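Local coordinates for topoisomerase I-like protein (PDB 2B9S) that forms the large DNA-binding subunit of a heterodimeric type IB topoisomerase, which relaxes DNA by transiently breaking and rejoining one strand, at residues Arg48-Thr53 / Gln93-Arg98; Cys143-Arg148 / Thr211-Ala216; Ala280-Asp285 / Pro341-Leu346; Asn293-Gly296 / Asp301-Gly304. All coordinates share one frame; numbering follows the deposited sequence.

From the N terminus, contact 1 closes the first loop, bringing edge strand 48-50 and the loop after helix 75-89 together at one end of the molecule. Contact 2 follows in series and closes a longer, helix-free excursion, joining a β hairpin to a loop that holds the DNA backbone. Contact 3 comes later, in the catalytic core, where it packs helix 272-287 against helix 341-351. The short loop of contact 4 falls wholly within the chain that contact 3 encloses and meets DNA on the other side of the chain's centre from contact 2. No two loops cross, and contacts 1 and 3, on opposite sides of that centre, have centres about 59 Å apart.

Contact 1: residues Arg48-Thr53 / Gln93-Arg98; sequences REFKMT and QHPIRR
His-94 and Ile-96, which both touch Phe-50, are linked to each other through a weak hydrogen bond from His-94 NE2 to Ile-96 O (3.4 Å, N-H...O angle 127°). The other imidazole nitrogen, ND1, makes a weak bond with Arg-92 O, and the two weak bonds may help to orient the ring. No hydrogen bond spans the two segments; the contact itself is apolar and centres on the Phe-50 ring. With CG extended away from the backbone N (chi1 179°), this ring projects from the strand to the 93-98 loop. Ile-96 CD1 sits above the centre of one face in a CH-pi contact, 3.8 Å from the ring centroid and only 10° off the normal, while Ile-96 CG1 lies near CZ and CE1. Pro-95 CD makes the closest approach, 3.5 Å from Phe-50 CE2, and His-94 CB lies 3.9 Å from the same carbon. Three consecutive loop residues thus gather round one aromatic ring, with Phe-50 and Ile-96 both buried. Strand 48-50 is an outer strand of a small antiparallel sheet, and Phe-50 is hydrogen-bonded through its backbone to Ile-43 of the next strand, 43-45. On helix 75-89, Phe-82 touches Ile-96, and Arg-86 and Leu-89 touch His-94, which seats the contact between this sheet and that helix.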
# COMPACT_ATOMS: atom_id res chain seq x y z
N ARG D 48 -38.33 -20.72 6.38
CA ARG D 48 -38.16 -22.16 6.09
C ARG D 48 -36.67 -22.55 6.03
O ARG D 48 -35.86 -21.87 5.42
CB ARG D 48 -38.89 -22.55 4.78
N GLU D 49 -36.31 -23.64 6.70
CA GLU D 49 -34.92 -24.10 6.71
C GLU D 49 -34.40 -24.29 5.29
O GLU D 49 -35.11 -24.78 4.41
CB GLU D 49 -34.80 -25.40 7.51
CG GLU D 49 -33.44 -26.04 7.51
CD GLU D 49 -33.47 -27.45 8.06
OE1 GLU D 49 -34.54 -27.87 8.56
OE2 GLU D 49 -32.43 -28.15 8.00
N PHE D 50 -33.14 -23.89 5.08
CA PHE D 50 -32.48 -24.00 3.78
C PHE D 50 -31.08 -24.60 3.91
O PHE D 50 -30.24 -24.11 4.67
CB PHE D 50 -32.47 -22.64 3.08
CG PHE D 50 -31.80 -22.64 1.72
CD1 PHE D 50 -30.54 -22.07 1.56
CD2 PHE D 50 -32.43 -23.19 0.61
CE1 PHE D 50 -29.91 -22.05 0.32
CE2 PHE D 50 -31.82 -23.16 -0.64
CZ PHE D 50 -30.54 -22.57 -0.77
N LYS D 51 -30.86 -25.69 3.17
CA LYS D 51 -29.59 -26.40 3.15
C LYS D 51 -28.75 -25.95 1.97
O LYS D 51 -29.28 -25.60 0.90
CB LYS D 51 -29.81 -27.91 3.09
CG LYS D 51 -30.50 -28.49 4.33
CD LYS D 51 -30.47 -30.00 4.30
CE LYS D 51 -31.35 -30.63 5.38
NZ LYS D 51 -31.54 -32.08 5.11
N MET D 52 -27.43 -26.00 2.16
CA MET D 52 -26.47 -25.52 1.19
C MET D 52 -25.38 -26.53 0.87
O MET D 52 -24.93 -27.29 1.74
CB MET D 52 -25.83 -24.23 1.72
CG MET D 52 -26.76 -23.02 1.72
SD MET D 52 -26.11 -21.61 2.63
CE MET D 52 -26.02 -22.17 4.31
N THR D 53 -24.94 -26.52 -0.39
CA THR D 53 -23.67 -27.13 -0.77
C THR D 53 -22.56 -26.41 -0.01
O THR D 53 -22.73 -25.24 0.35
CB THR D 53 -23.40 -26.98 -2.29
OG1 THR D 53 -23.04 -25.62 -2.60
CG2 THR D 53 -24.62 -27.43 -3.14
N GLN D 93 -31.49 -25.32 -8.24
CA GLN D 93 -32.83 -24.79 -7.96
C GLN D 93 -32.92 -24.41 -6.50
O GLN D 93 -32.52 -25.18 -5.63
CB GLN D 93 -33.93 -25.83 -8.32
N HIS D 94 -33.41 -23.20 -6.21
CA HIS D 94 -33.48 -22.70 -4.83
C HIS D 94 -34.49 -21.56 -4.76
O HIS D 94 -34.84 -20.97 -5.82
CB HIS D 94 -32.12 -22.17 -4.36
CG HIS D 94 -31.70 -20.92 -5.05
ND1 HIS D 94 -31.03 -20.91 -6.25
CD2 HIS D 94 -31.89 -19.62 -4.72
CE1 HIS D 94 -30.82 -19.67 -6.63
NE2 HIS D 94 -31.33 -18.86 -5.72
N PRO D 95 -34.99 -21.25 -3.54
CA PRO D 95 -35.97 -20.19 -3.38
C PRO D 95 -35.42 -18.78 -2.99
O PRO D 95 -36.24 -17.88 -2.72
CB PRO D 95 -36.85 -20.75 -2.25
CG PRO D 95 -35.86 -21.47 -1.36
CD PRO D 95 -34.73 -21.94 -2.26
N ILE D 96 -34.10 -18.59 -2.96
CA ILE D 96 -33.47 -17.34 -2.48
C ILE D 96 -33.63 -16.16 -3.48
O ILE D 96 -33.06 -16.16 -4.57
CB ILE D 96 -31.95 -17.53 -2.11
CG1 ILE D 96 -31.69 -18.86 -1.35
CG2 ILE D 96 -31.39 -16.33 -1.39
CD1 ILE D 96 -32.26 -18.96 0.05
N ARG D 97 -34.41 -15.15 -3.11
CA ARG D 97 -34.66 -14.03 -4.04
C ARG D 97 -34.34 -12.66 -3.45
O ARG D 97 -34.11 -11.69 -4.17
CB ARG D 97 -36.11 -14.07 -4.58
N ARG D 98 -34.31 -12.60 -2.12
CA ARG D 98 -34.11 -11.35 -1.42
C ARG D 98 -33.31 -11.58 -0.15
O ARG D 98 -33.70 -12.40 0.68
CB ARG D 98 -35.49 -10.66 -1.11

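Contact 2: residues Cys143-Arg148 / Thr211-Ala216; sequences CVWDGR and TVTWLA. With nucleotides of chain A.
Trp-145 and Thr-213 meet across backbones that stay well apart, 9.7 Å from CA of Trp-145 to CA of Thr-213 and 9.1 Å from CA of Cys-143 to CA of Leu-215, so side chains must fill the gap. Trp-145 also begins the type I' turn of a tight β hairpin, in which Trp-145 N donates to Arg-148 O (2.8 Å) and Arg-148 N to Trp-145 O (3.1 Å). Its indole stretches out from the strand, CG opposite the backbone N (chi1 179°), and comes edge-on to the loop: CH2 lies 3.7 Å from Thr-213 CA, which is near the plane of the ring. Cys-143 and Leu-215 add a looser apolar contact, CB of Cys-143 to CD1 of Leu-215, 4.1 Å. Thr-213 in turn grips DNA. A chi1 of 65° sets OG1 between the backbone N and the carbonyl carbon, where it and the N-H both donate to OP2 of nucleotide DC8 of chain A, OG1 at 2.7 Å and N at 2.9 Å with an N-H...O angle of 155°. The neighbouring Trp-214 turns its ring edge to the sugar-phosphate of DA7 of chain A. The indole that backs Thr-213 therefore belongs to a second shell behind this phosphate site. Trp-22 packs edge-to-face with Trp-145; Val-237 of helix 236-266 touches both Trp-145 and Thr-213, and Leu-25 reaches Trp-145 and Leu-215, placing the contact between the hairpin's sheet, which includes strand 25-26, the sheet that Leu-215 joins through Asn-187 and Val-229, and helix 236-266.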
# COMPACT_ATOMS: atom_id res chain seq x y z
N CYS D 143 13.92 -18.17 0.59
CA CYS D 143 14.36 -18.50 -0.74
C CYS D 143 15.88 -18.28 -0.81
O CYS D 143 16.48 -17.80 0.14
CB CYS D 143 13.61 -17.64 -1.79
SG CYS D 143 14.16 -15.94 -1.91
N VAL D 144 16.49 -18.65 -1.94
CA VAL D 144 17.91 -18.40 -2.13
C VAL D 144 18.05 -17.57 -3.41
O VAL D 144 17.77 -18.04 -4.51
CB VAL D 144 18.77 -19.73 -2.16
CG1 VAL D 144 20.24 -19.43 -2.40
CG2 VAL D 144 18.61 -20.50 -0.85
N TRP D 145 18.47 -16.33 -3.22
CA TRP D 145 18.61 -15.34 -4.28
C TRP D 145 20.10 -15.10 -4.45
O TRP D 145 20.74 -14.56 -3.54
CB TRP D 145 17.90 -14.05 -3.83
CG TRP D 145 17.94 -12.88 -4.78
CD1 TRP D 145 19.03 -12.14 -5.14
CD2 TRP D 145 16.81 -12.27 -5.45
NE1 TRP D 145 18.67 -11.14 -6.02
CE2 TRP D 145 17.32 -11.19 -6.22
CE3 TRP D 145 15.44 -12.55 -5.50
CZ2 TRP D 145 16.49 -10.37 -7.01
CZ3 TRP D 145 14.61 -11.75 -6.31
CH2 TRP D 145 15.15 -10.68 -7.05
N ASP D 146 20.63 -15.49 -5.60
CA ASP D 146 22.06 -15.41 -5.90
C ASP D 146 22.95 -16.01 -4.79
O ASP D 146 23.94 -15.40 -4.38
CB ASP D 146 22.47 -13.96 -6.18
CG ASP D 146 22.06 -13.48 -7.56
OD1 ASP D 146 21.63 -14.30 -8.38
OD2 ASP D 146 22.19 -12.26 -7.82
N GLY D 147 22.56 -17.18 -4.28
CA GLY D 147 23.33 -17.88 -3.24
C GLY D 147 23.09 -17.43 -1.80
O GLY D 147 23.48 -18.11 -0.86
N ARG D 148 22.44 -16.27 -1.64
CA ARG D 148 22.10 -15.76 -0.31
C ARG D 148 20.67 -16.11 0.09
O ARG D 148 19.72 -16.02 -0.70
CB ARG D 148 22.32 -14.25 -0.25
N THR D 211 14.58 -10.59 -15.08
CA THR D 211 14.35 -9.14 -15.09
C THR D 211 13.26 -8.71 -14.10
O THR D 211 12.96 -7.51 -13.99
CB THR D 211 13.98 -8.61 -16.50
OG1 THR D 211 12.74 -9.21 -16.93
CG2 THR D 211 15.08 -8.92 -17.52
N VAL D 212 12.68 -9.69 -13.39
CA VAL D 212 11.69 -9.41 -12.33
C VAL D 212 12.11 -9.98 -10.96
O VAL D 212 13.02 -10.81 -10.90
CB VAL D 212 10.20 -9.81 -12.74
CG1 VAL D 212 9.78 -9.07 -14.03
CG2 VAL D 212 10.02 -11.33 -12.90
N THR D 213 11.45 -9.54 -9.88
CA THR D 213 11.85 -9.83 -8.49
C THR D 213 10.83 -10.67 -7.74
O THR D 213 10.95 -10.88 -6.52
CB THR D 213 12.03 -8.54 -7.64
OG1 THR D 213 10.76 -7.87 -7.50
CG2 THR D 213 13.03 -7.59 -8.23
N TRP D 214 9.80 -11.12 -8.45
CA TRP D 214 8.72 -11.88 -7.82
C TRP D 214 8.87 -13.37 -8.02
O TRP D 214 9.46 -13.81 -9.03
CB TRP D 214 7.34 -11.40 -8.32
CG TRP D 214 7.09 -11.36 -9.81
CD1 TRP D 214 7.21 -10.27 -10.63
CD2 TRP D 214 6.57 -12.43 -10.64
NE1 TRP D 214 6.84 -10.61 -11.92
CE2 TRP D 214 6.44 -11.92 -11.94
CE3 TRP D 214 6.22 -13.76 -10.40
CZ2 TRP D 214 5.98 -12.69 -13.00
CZ3 TRP D 214 5.76 -14.53 -11.45
CH2 TRP D 214 5.63 -13.99 -12.74
N LEU D 215 8.36 -14.15 -7.06
CA LEU D 215 8.51 -15.61 -7.08
C LEU D 215 7.24 -16.30 -7.58
O LEU D 215 7.28 -17.45 -8.06
CB LEU D 215 8.87 -16.16 -5.69
CG LEU D 215 9.88 -15.41 -4.82
CD1 LEU D 215 10.21 -16.15 -3.49
CD2 LEU D 215 11.15 -15.08 -5.59
N ALA D 216 6.12 -15.62 -7.44
CA ALA D 216 4.84 -16.14 -7.90
C ALA D 216 3.85 -14.99 -8.14
O ALA D 216 4.01 -13.90 -7.57
CB ALA D 216 4.28 -17.18 -6.89
P DC A 8 9.59 -5.98 -10.39
OP1 DC A 8 10.51 -5.64 -11.46
OP2 DC A 8 9.56 -7.39 -9.91
O5' DC A 8 9.73 -5.19 -9.00
C5' DC A 8 10.02 -3.86 -8.83
C4' DC A 8 8.88 -3.04 -8.18
O4' DC A 8 7.55 -3.35 -8.65
C3' DC A 8 8.68 -3.01 -6.68
O3' DC A 8 9.80 -2.36 -6.06
C2' DC A 8 7.45 -2.09 -6.66
C1' DC A 8 6.77 -2.36 -8.01
N1 DC A 8 5.34 -2.81 -7.84
C2 DC A 8 4.37 -1.81 -7.63
O2 DC A 8 4.71 -0.62 -7.62
N3 DC A 8 3.08 -2.18 -7.46
C4 DC A 8 2.74 -3.48 -7.48
N4 DC A 8 1.44 -3.76 -7.32
C5 DC A 8 3.71 -4.53 -7.68
C6 DC A 8 5.00 -4.14 -7.84
P DA A 7 5.22 -8.70 -14.62
OP1 DA A 7 6.34 -9.42 -15.27
OP2 DA A 7 4.14 -9.41 -13.91
O5' DA A 7 5.85 -7.67 -13.61
C5' DA A 7 6.75 -6.69 -14.06
C4' DA A 7 7.09 -5.74 -12.93
O4' DA A 7 6.05 -4.73 -12.86
C3' DA A 7 7.19 -6.32 -11.51
O3' DA A 7 8.13 -5.52 -10.82
C2' DA A 7 5.86 -5.97 -10.90
C1' DA A 7 5.69 -4.58 -11.51
N9 DA A 7 4.32 -4.07 -11.41
C8 DA A 7 3.19 -4.81 -11.55
N7 DA A 7 2.11 -4.12 -11.40
C5 DA A 7 2.54 -2.85 -11.13
C6 DA A 7 1.83 -1.67 -10.88
N6 DA A 7 0.49 -1.62 -10.85
N1 DA A 7 2.55 -0.56 -10.64
C2 DA A 7 3.89 -0.63 -10.70
N3 DA A 7 4.66 -1.70 -10.91
C4 DA A 7 3.91 -2.79 -11.13

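Contact 3: residues Ala280-Asp285 / Pro341-Leu346; sequences AMYFID and PEVYAL
Tyr-282 and Val-343 are brought together by extended first torsions: the tyrosine ring leaves its helix on the side opposite the backbone N (chi1 172°), and Val-343 sends CG1 out in much the same way (chi1 159°), with CG2 on the backbone N side. Both methyls then reach the phenol. CG2 of Val-343 stands over the middle of one ring face, 3.9 Å from the centroid of Tyr-282 and 12° off the normal, a CH-pi contact, while CG1 sits outside the ring outline on the CE2 side, 3.8 Å from Tyr-282 CE2. The same CG1 also approaches Phe-283, 4.3 Å from its CE1. The valine thus touches both aromatics, Tyr-282 through both methyls and Phe-283 through CG1 alone, and CE1 of Phe-283 lies at the edge of the Tyr-282 ring. This is plain helix-to-helix packing within the catalytic core of the type IB topoisomerase. Helix 272-287 precedes, and helix 341-351 directly follows, the run of strands 313-315, 320-326 and 332-338, and the connecting chain carries Arg-290 and Lys-328 of the vanadate pocket. No hydrogen bond passes between the two segments. The Tyr-282 hydroxyl instead makes a weak bond with Leu-340 N, just ahead of the second helix. Phe-283 packs edge-to-face with Phe-323 of strand 320-326, and Val-343 also rests on Val-279, one turn back along the first helix, and on Phe-267.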
# COMPACT_ATOMS: atom_id res chain seq x y z
N ALA D 280 0.77 22.43 -10.90
CA ALA D 280 0.76 21.06 -10.41
C ALA D 280 2.09 20.74 -9.76
O ALA D 280 2.14 20.19 -8.65
CB ALA D 280 0.43 20.07 -11.52
N MET D 281 3.19 21.09 -10.44
CA MET D 281 4.49 20.85 -9.83
C MET D 281 4.78 21.75 -8.61
O MET D 281 5.46 21.34 -7.68
CB MET D 281 5.63 20.71 -10.86
CG MET D 281 5.90 21.85 -11.77
SD MET D 281 6.84 21.30 -13.22
CE MET D 281 8.53 21.52 -12.65
N TYR D 282 4.19 22.94 -8.59
CA TYR D 282 4.18 23.78 -7.41
C TYR D 282 3.49 23.12 -6.20
O TYR D 282 4.00 23.19 -5.07
CB TYR D 282 3.50 25.11 -7.73
CG TYR D 282 3.25 26.01 -6.54
CD1 TYR D 282 4.27 26.81 -6.01
CD2 TYR D 282 1.99 26.07 -5.95
CE1 TYR D 282 4.04 27.64 -4.91
CE2 TYR D 282 1.74 26.89 -4.86
CZ TYR D 282 2.77 27.68 -4.34
OH TYR D 282 2.53 28.51 -3.26
N PHE D 283 2.31 22.51 -6.44
CA PHE D 283 1.58 21.77 -5.41
C PHE D 283 2.34 20.55 -4.92
O PHE D 283 2.40 20.31 -3.73
CB PHE D 283 0.19 21.32 -5.88
CG PHE D 283 -0.82 22.43 -5.97
CD1 PHE D 283 -0.59 23.67 -5.37
CD2 PHE D 283 -2.02 22.22 -6.62
CE1 PHE D 283 -1.52 24.70 -5.46
CE2 PHE D 283 -2.97 23.22 -6.70
CZ PHE D 283 -2.72 24.47 -6.11
N ILE D 284 2.89 19.76 -5.84
CA ILE D 284 3.63 18.53 -5.53
C ILE D 284 4.91 18.85 -4.74
O ILE D 284 5.24 18.16 -3.75
CB ILE D 284 3.95 17.73 -6.82
CG1 ILE D 284 2.66 17.17 -7.43
CG2 ILE D 284 4.97 16.63 -6.55
CD1 ILE D 284 2.82 16.58 -8.82
N ASP D 285 5.60 19.91 -5.16
CA ASP D 285 6.77 20.43 -4.45
C ASP D 285 6.43 20.96 -3.05
O ASP D 285 6.96 20.46 -2.06
CB ASP D 285 7.46 21.51 -5.28
CG ASP D 285 8.62 22.20 -4.54
OD1 ASP D 285 9.06 21.72 -3.48
OD2 ASP D 285 9.08 23.23 -5.05
N PRO D 341 0.70 34.81 -5.09
CA PRO D 341 -0.38 35.52 -5.81
C PRO D 341 -0.52 35.12 -7.28
O PRO D 341 -1.62 35.14 -7.81
CB PRO D 341 -0.00 37.01 -5.68
CG PRO D 341 1.35 37.05 -5.05
CD PRO D 341 1.62 35.73 -4.39
N GLU D 342 0.60 34.77 -7.93
CA GLU D 342 0.60 34.32 -9.31
C GLU D 342 -0.06 32.95 -9.49
O GLU D 342 -0.59 32.67 -10.57
CB GLU D 342 2.02 34.31 -9.87
N VAL D 343 -0.02 32.11 -8.45
CA VAL D 343 -0.64 30.79 -8.47
C VAL D 343 -2.13 30.94 -8.16
O VAL D 343 -2.97 30.28 -8.77
CB VAL D 343 0.05 29.79 -7.47
CG1 VAL D 343 -0.85 28.61 -7.09
CG2 VAL D 343 1.37 29.30 -8.06
N TYR D 344 -2.43 31.83 -7.21
CA TYR D 344 -3.82 32.10 -6.84
C TYR D 344 -4.63 32.66 -8.02
O TYR D 344 -5.78 32.26 -8.21
CB TYR D 344 -3.87 33.03 -5.62
CG TYR D 344 -5.28 33.29 -5.10
CD1 TYR D 344 -6.10 34.25 -5.72
CD2 TYR D 344 -5.77 32.61 -3.99
CE1 TYR D 344 -7.38 34.51 -5.25
CE2 TYR D 344 -7.05 32.87 -3.50
CZ TYR D 344 -7.85 33.82 -4.15
OH TYR D 344 -9.12 34.09 -3.70
N ALA D 345 -4.02 33.55 -8.80
CA ALA D 345 -4.63 34.12 -10.01
C ALA D 345 -4.82 33.10 -11.15
O ALA D 345 -5.83 33.14 -11.86
CB ALA D 345 -3.81 35.29 -10.50
N LEU D 346 -3.83 32.23 -11.34
CA LEU D 346 -3.90 31.09 -12.25
C LEU D 346 -5.06 30.14 -11.88
O LEU D 346 -5.81 29.73 -12.76
CB LEU D 346 -2.57 30.34 -12.25
CG LEU D 346 -1.43 30.88 -13.12
CD1 LEU D 346 -0.13 30.12 -12.90
CD2 LEU D 346 -1.78 30.89 -14.59

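Contact 4: residues Asn293-Gly296 / Asp301-Gly304; sequences NEKG and DTVG. With nucleotides of chain C.
The CB of Lys-295 points toward the segment of Thr-302, and the chain runs on extended through CG, without close partners there, until contact begins at CD, which passes 3.5 Å from Thr-302 OG1 and close to the carbonyl oxygen of the same residue. A bend at chi3 (65°) then swings CE against the phosphate of nucleotide DG15 of chain C. At the tip, NZ makes three hydrogen bonds: to OP2 of DG15 at 2.8 Å, to Thr-302 OG1 at 3.0 Å, and to Ala-300 O in the loop between the segments. Thr-302 OG1 accepts from the ammonium and donates to OP1 of DG15 (2.9 Å), so lysine and threonine hold the two non-bridging oxygens of one phosphate while bonded to each other. The next phosphate belongs to Asn-293. Its backbone N and its ND2 both donate to OP2 of DT16 of chain C, each at 3.0 Å and with N-H...O angles of 156° and 154°. A water donates to Asn-293 O and Thr-302 O, 2.8 Å from each, and ties the two segments where their backbones do not bond directly. Asp-301 OD1 forms a salt bridge with Arg-309. The side chain of Thr-302 is about 11 Å from the bound vanadate, so this grip is near the active site but apart from it. Because these hydrogen bonds go to phosphate oxygens, they should depend little on base sequence, and the lysine charge probably offsets that of the DG15 phosphate, as suits an enzyme that must hold its duplex while one strand is cut.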
# COMPACT_ATOMS: atom_id res chain seq x y z
N ASN D 293 -3.17 9.78 -10.46
CA ASN D 293 -3.56 9.09 -11.68
C ASN D 293 -5.09 8.90 -11.75
O ASN D 293 -5.77 8.80 -10.72
CB ASN D 293 -2.86 7.72 -11.79
CG ASN D 293 -1.43 7.85 -12.28
OD1 ASN D 293 -1.20 8.03 -13.49
ND2 ASN D 293 -0.46 7.76 -11.36
N GLU D 294 -5.61 8.87 -12.97
CA GLU D 294 -7.03 8.64 -13.21
C GLU D 294 -7.45 7.27 -12.68
O GLU D 294 -6.72 6.28 -12.82
CB GLU D 294 -7.36 8.76 -14.70
CG GLU D 294 -8.86 9.06 -14.96
CD GLU D 294 -9.32 8.78 -16.39
OE1 GLU D 294 -8.47 8.65 -17.30
OE2 GLU D 294 -10.57 8.67 -16.60
N LYS D 295 -8.64 7.22 -12.09
CA LYS D 295 -9.23 5.98 -11.57
C LYS D 295 -10.42 5.50 -12.40
O LYS D 295 -11.15 6.30 -12.99
CB LYS D 295 -9.62 6.20 -10.11
CG LYS D 295 -8.37 6.50 -9.26
CD LYS D 295 -8.66 6.60 -7.82
CE LYS D 295 -9.11 5.27 -7.32
NZ LYS D 295 -9.66 5.39 -5.96
N GLY D 296 -10.61 4.18 -12.43
CA GLY D 296 -11.74 3.54 -13.14
C GLY D 296 -13.09 3.72 -12.48
O GLY D 296 -13.19 4.17 -11.34
N ASP D 301 -13.89 6.98 -5.57
CA ASP D 301 -13.60 8.27 -6.18
C ASP D 301 -12.61 9.03 -5.28
O ASP D 301 -12.97 9.57 -4.24
CB ASP D 301 -14.93 9.01 -6.37
CG ASP D 301 -14.78 10.43 -6.86
OD1 ASP D 301 -13.65 10.87 -7.20
OD2 ASP D 301 -15.83 11.12 -6.92
N THR D 302 -11.33 8.98 -5.64
CA THR D 302 -10.30 9.68 -4.87
C THR D 302 -9.38 10.35 -5.85
O THR D 302 -9.33 9.99 -7.02
CB THR D 302 -9.50 8.78 -3.88
OG1 THR D 302 -8.68 7.84 -4.60
CG2 THR D 302 -10.40 8.08 -2.88
N VAL D 303 -8.68 11.36 -5.37
CA VAL D 303 -7.90 12.21 -6.25
C VAL D 303 -6.52 12.49 -5.67
O VAL D 303 -6.29 12.33 -4.48
CB VAL D 303 -8.64 13.55 -6.56
CG1 VAL D 303 -10.02 13.27 -7.21
CG2 VAL D 303 -8.81 14.40 -5.29
N GLY D 304 -5.61 12.88 -6.55
CA GLY D 304 -4.36 13.51 -6.14
C GLY D 304 -4.21 14.73 -7.03
O GLY D 304 -5.19 15.22 -7.60
P DG C 15 -6.58 4.99 -4.05
OP1 DG C 15 -7.45 5.70 -3.12
OP2 DG C 15 -7.12 4.39 -5.28
O5' DG C 15 -5.33 5.97 -4.38
C5' DG C 15 -4.45 5.76 -5.46
C4' DG C 15 -3.00 5.57 -5.05
O4' DG C 15 -2.71 4.18 -4.73
C3' DG C 15 -2.07 5.87 -6.21
O3' DG C 15 -1.83 7.27 -6.25
C2' DG C 15 -0.82 5.08 -5.85
C1' DG C 15 -1.40 3.86 -5.18
N9 DG C 15 -1.45 2.56 -5.88
C8 DG C 15 -2.58 1.86 -6.24
N7 DG C 15 -2.33 0.72 -6.83
C5 DG C 15 -0.95 0.64 -6.79
C6 DG C 15 -0.09 -0.37 -7.26
O6 DG C 15 -0.41 -1.43 -7.78
N1 DG C 15 1.25 -0.07 -7.13
C2 DG C 15 1.72 1.09 -6.56
N2 DG C 15 3.04 1.20 -6.49
N3 DG C 15 0.95 2.06 -6.10
C4 DG C 15 -0.38 1.77 -6.24
P DT C 16 -1.29 8.04 -7.54
OP1 DT C 16 -1.25 9.46 -7.12
OP2 DT C 16 -1.99 7.60 -8.76
O5' DT C 16 0.20 7.50 -7.70
C5' DT C 16 1.22 7.68 -6.71
C4' DT C 16 2.48 7.06 -7.30
O4' DT C 16 2.28 5.63 -7.46
C3' DT C 16 2.90 7.57 -8.68
O3' DT C 16 4.30 7.89 -8.65
C2' DT C 16 2.67 6.41 -9.66
C1' DT C 16 2.78 5.21 -8.74
N1 DT C 16 1.90 4.11 -9.19
C2 DT C 16 2.47 2.91 -9.53
O2 DT C 16 3.66 2.74 -9.49
N3 DT C 16 1.58 1.95 -9.93
C4 DT C 16 0.21 2.08 -10.00
O4 DT C 16 -0.48 1.13 -10.35
C5 DT C 16 -0.34 3.37 -9.61
C7 DT C 16 -1.84 3.69 -9.61
C6 DT C 16 0.54 4.30 -9.23
O HOH W 1 -7.51 10.28 -9.16